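Local coordinates for uncharacterized protein (Bacteroides ovatus, PDB 4FS7) that is of unknown function but, as an extracellular leucine-rich repeat protein of the BspA type, probably binds other proteins through its long repeat array, at residues A[256-261]-A[270-275]. Numbering follows the deposited sequence.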
ATOM      1  N   GLU A 256      -7.452  -3.262  16.273  1.00 10.28           N
ATOM      2  CA  GLU A 256      -7.782  -3.815  17.580  1.00 10.55           C
ATOM      3  C   GLU A 256      -7.937  -5.319  17.635  1.00 10.51           C
ATOM      4  O   GLU A 256      -7.726  -5.928  18.686  1.00 10.45           O
ATOM      5  CB  GLU A 256      -9.042  -3.163  18.116  1.00 13.34           C
ATOM      6  CG  GLU A 256      -8.901  -1.696  18.396  1.00 18.96           C
ATOM      7  CD  GLU A 256     -10.211  -1.036  18.881  1.00 23.28           C
ATOM      8  OE1 GLU A 256     -11.186  -1.770  19.212  1.00 25.87           O
ATOM      9  OE2 GLU A 256     -10.246   0.208  18.952  1.00 37.06           O
ATOM     10  N   SER A 257      -8.402  -5.926  16.566  1.00 10.60           N
ATOM     11  CA  SER A 257      -8.550  -7.359  16.501  1.00 11.67           C
ATOM     12  C   SER A 257      -8.255  -7.876  15.116  1.00 10.25           C
ATOM     13  O   SER A 257      -8.521  -7.203  14.109  1.00 11.84           O
ATOM     14  CB  SER A 257      -9.920  -7.883  16.919  1.00 12.91           C
ATOM     15  OG  SER A 257     -10.883  -7.613  15.954  1.00 15.15           O
ATOM     16  N   ILE A 258      -7.780  -9.111  15.050  1.00 10.60           N
ATOM     17  CA  ILE A 258      -7.543  -9.865  13.845  1.00 11.65           C
ATOM     18  C   ILE A 258      -8.005 -11.301  13.971  1.00 11.41           C
ATOM     19  O   ILE A 258      -7.884 -11.915  15.038  1.00 12.28           O
ATOM     20  CB  ILE A 258      -6.047  -9.786  13.343  1.00 12.43           C
ATOM     21  CG1 ILE A 258      -5.046 -10.604  14.177  1.00 13.20           C
ATOM     22  CG2 ILE A 258      -5.630  -8.328  13.225  1.00 14.64           C
ATOM     23  CD1 ILE A 258      -4.847 -12.046  13.669  1.00 14.79           C
ATOM     24  N   SER A 259      -8.492 -11.828  12.862  1.00 12.38           N
ATOM     25  CA  SER A 259      -8.901 -13.199  12.756  1.00 13.81           C
ATOM     26  C   SER A 259      -8.412 -13.768  11.456  1.00 13.72           C
ATOM     27  O   SER A 259      -8.783 -13.260  10.373  1.00 15.89           O
ATOM     28  CB  SER A 259     -10.416 -13.259  12.834  1.00 15.52           C
ATOM     29  OG  SER A 259     -10.848 -14.589  12.570  1.00 21.75           O
ATOM     30  N   ILE A 260      -7.555 -14.764  11.539  1.00 13.44           N
ATOM     31  CA  ILE A 260      -6.995 -15.432  10.393  1.00 13.98           C
ATOM     32  C   ILE A 260      -7.089 -16.878  10.718  1.00 13.66           C
ATOM     33  O   ILE A 260      -6.187 -17.434  11.326  1.00 15.80           O
ATOM     34  CB  ILE A 260      -5.504 -15.047  10.142  1.00 17.43           C
ATOM     35  CG1 ILE A 260      -5.330 -13.569   9.987  1.00 19.68           C
ATOM     36  CG2 ILE A 260      -5.015 -15.739   8.908  1.00 20.70           C
ATOM     37  CD1 ILE A 260      -3.847 -13.210   9.593  1.00 22.69           C
ATOM     38  N   GLN A 261      -8.185 -17.518  10.322  1.00 13.63           N
ATOM     39  CA  GLN A 261      -8.481 -18.832  10.833  1.00 14.69           C
ATOM     40  C   GLN A 261      -8.098 -19.951   9.904  1.00 14.10           C
ATOM     41  O   GLN A 261      -7.991 -21.103  10.328  1.00 16.35           O
ATOM     42  CB  GLN A 261      -9.922 -18.968  11.259  1.00 16.80           C
ATOM     43  CG  GLN A 261     -10.260 -18.050  12.387  1.00 18.72           C
ATOM     44  CD  GLN A 261     -11.588 -18.325  13.050  1.00 21.55           C
ATOM     45  OE1 GLN A 261     -11.740 -19.331  13.720  1.00 20.68           O
ATOM     46  NE2 GLN A 261     -12.541 -17.410  12.915  1.00 30.50           N
ATOM     47  N   SER A 270       6.253 -10.937   9.911  1.00  8.61           N
ATOM     48  CA  SER A 270       6.053  -9.572  10.410  1.00  8.83           C
ATOM     49  C   SER A 270       4.687  -8.966  10.100  1.00  8.29           C
ATOM     50  O   SER A 270       4.559  -7.754  10.015  1.00  8.73           O
ATOM     51  CB  SER A 270       7.149  -8.662   9.868  1.00  8.78           C
ATOM     52  OG  SER A 270       8.447  -9.102  10.295  1.00 10.04           O
ATOM     53  N   LEU A 271       3.636  -9.785  10.013  1.00  8.48           N
ATOM     54  CA  LEU A 271       2.361  -9.288   9.530  1.00  9.11           C
ATOM     55  C   LEU A 271       1.801  -8.159  10.358  1.00  8.71           C
ATOM     56  O   LEU A 271       1.271  -7.198   9.812  1.00  9.37           O
ATOM     57  CB  LEU A 271       1.284 -10.370   9.409  1.00 11.52           C
ATOM     58  CG  LEU A 271       0.492 -10.224   8.054  1.00 14.84           C
ATOM     59  CD1 LEU A 271       1.404 -10.776   6.951  1.00 16.82           C
ATOM     60  CD2 LEU A 271      -0.794 -11.036   8.119  1.00 18.08           C
ATOM     61  N   PHE A 272       1.876  -8.288  11.691  1.00  8.43           N
ATOM     62  CA  PHE A 272       1.328  -7.326  12.627  1.00  8.43           C
ATOM     63  C   PHE A 272       2.401  -6.682  13.468  1.00  8.38           C
ATOM     64  O   PHE A 272       2.155  -6.200  14.581  1.00  9.47           O
ATOM     65  CB  PHE A 272       0.251  -7.962  13.504  1.00  9.04           C
ATOM     66  CG  PHE A 272      -0.849  -8.594  12.702  1.00  9.19           C
ATOM     67  CD1 PHE A 272      -1.773  -7.809  12.022  1.00 10.26           C
ATOM     68  CD2 PHE A 272      -0.946  -9.945  12.569  1.00 11.14           C
ATOM     69  CE1 PHE A 272      -2.753  -8.389  11.269  1.00 10.89           C
ATOM     70  CE2 PHE A 272      -1.956 -10.543  11.781  1.00 13.30           C
ATOM     71  CZ  PHE A 272      -2.831  -9.723  11.108  1.00 12.17           C
ATOM     72  N   TYR A 273       3.609  -6.596  12.908  1.00  8.40           N
ATOM     73  CA  TYR A 273       4.722  -5.978  13.612  1.00  7.95           C
ATOM     74  C   TYR A 273       4.364  -4.544  13.994  1.00  8.42           C
ATOM     75  O   TYR A 273       3.909  -3.763  13.147  1.00 10.01           O
ATOM     76  CB  TYR A 273       5.925  -6.007  12.677  1.00 10.28           C
ATOM     77  CG  TYR A 273       7.317  -5.846  13.278  1.00  8.71           C
ATOM     78  CD1 TYR A 273       7.727  -4.697  13.907  1.00 10.32           C
ATOM     79  CD2 TYR A 273       8.259  -6.877  13.142  1.00 10.08           C
ATOM     80  CE1 TYR A 273       9.010  -4.595  14.445  1.00 10.28           C
ATOM     81  CE2 TYR A 273       9.537  -6.743  13.658  1.00 10.41           C
ATOM     82  CZ  TYR A 273       9.893  -5.610  14.297  1.00  9.70           C
ATOM     83  OH  TYR A 273      11.171  -5.490  14.805  1.00 14.21           O
ATOM     84  N   ASN A 274       4.564  -4.189  15.261  1.00  8.30           N
ATOM     85  CA  ASN A 274       4.299  -2.861  15.759  1.00  8.82           C
ATOM     86  C   ASN A 274       2.837  -2.439  15.678  1.00  9.30           C
ATOM     87  O   ASN A 274       2.529  -1.248  15.684  1.00 10.63           O
ATOM     88  CB  ASN A 274       5.229  -1.807  15.115  1.00  9.68           C
ATOM     89  CG  ASN A 274       6.606  -1.749  15.747  1.00 10.36           C
ATOM     90  OD1 ASN A 274       6.781  -2.110  16.883  1.00 14.61           O
ATOM     91  ND2 ASN A 274       7.584  -1.303  14.999  1.00 12.09           N
ATOM     92  N   CYS A 275       1.912  -3.412  15.695  1.00  9.28           N
ATOM     93  CA  CYS A 275       0.483  -3.108  15.824  1.00  8.79           C
ATOM     94  C   CYS A 275       0.185  -2.933  17.317  1.00  8.71           C
ATOM     95  O   CYS A 275      -0.344  -3.800  17.978  1.00 10.13           O
ATOM     96  CB  CYS A 275      -0.360  -4.180  15.197  1.00  9.58           C
ATOM     97  SG  CYS A 275      -0.314  -4.120  13.368  1.00 10.03           S
TER
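This is the interior of a single coil in a BspA-type leucine-rich repeat solenoid, where strand 257-260 faces the turn-rich segment 270-275 on the far wall. The strand sends I258 and I260 inward; between them lies S259, pointing the other way. From the opposite wall comes F272, and no hydrogen bond joins the two segments: the contact is entirely apolar. I258 lies over one face of the phenyl ring as a CH-pi contact, CG1 standing 4.2 Å from the centroid of the F272 ring and 25° off the normal. With chi1 at 74°, CG1 sits between the backbone N and the carbonyl carbon, which brings it over the ring; I258 CD1 lies over the same face, 3.8 Å from F272 CE2. The other branch lies over that face too, near its rim, I258 CG2 touching F272 CE1 at 3.5 Å. I260 uses a different side of the ring: its extended arm, chi2 -174°, delivers CD1 in plane to the edge, 3.9 Å from F272 CE2. On the face away from I258, the ring is backed by CB of its own neighbour L271. F249 of the preceding coil also meets the ring, linking neighbouring coils. An alanine in place of F272 would lose the whole ring and is likely to leave I258 without its partner on the opposite wall and I260 with only the L271 contact across it. Two successive beta turns, S270 to Y273 and F272 to C275, shape the far wall. Beside the ring, L271 makes its own link to the strand, CD2 meeting I260 CD1 at 4.0 Å.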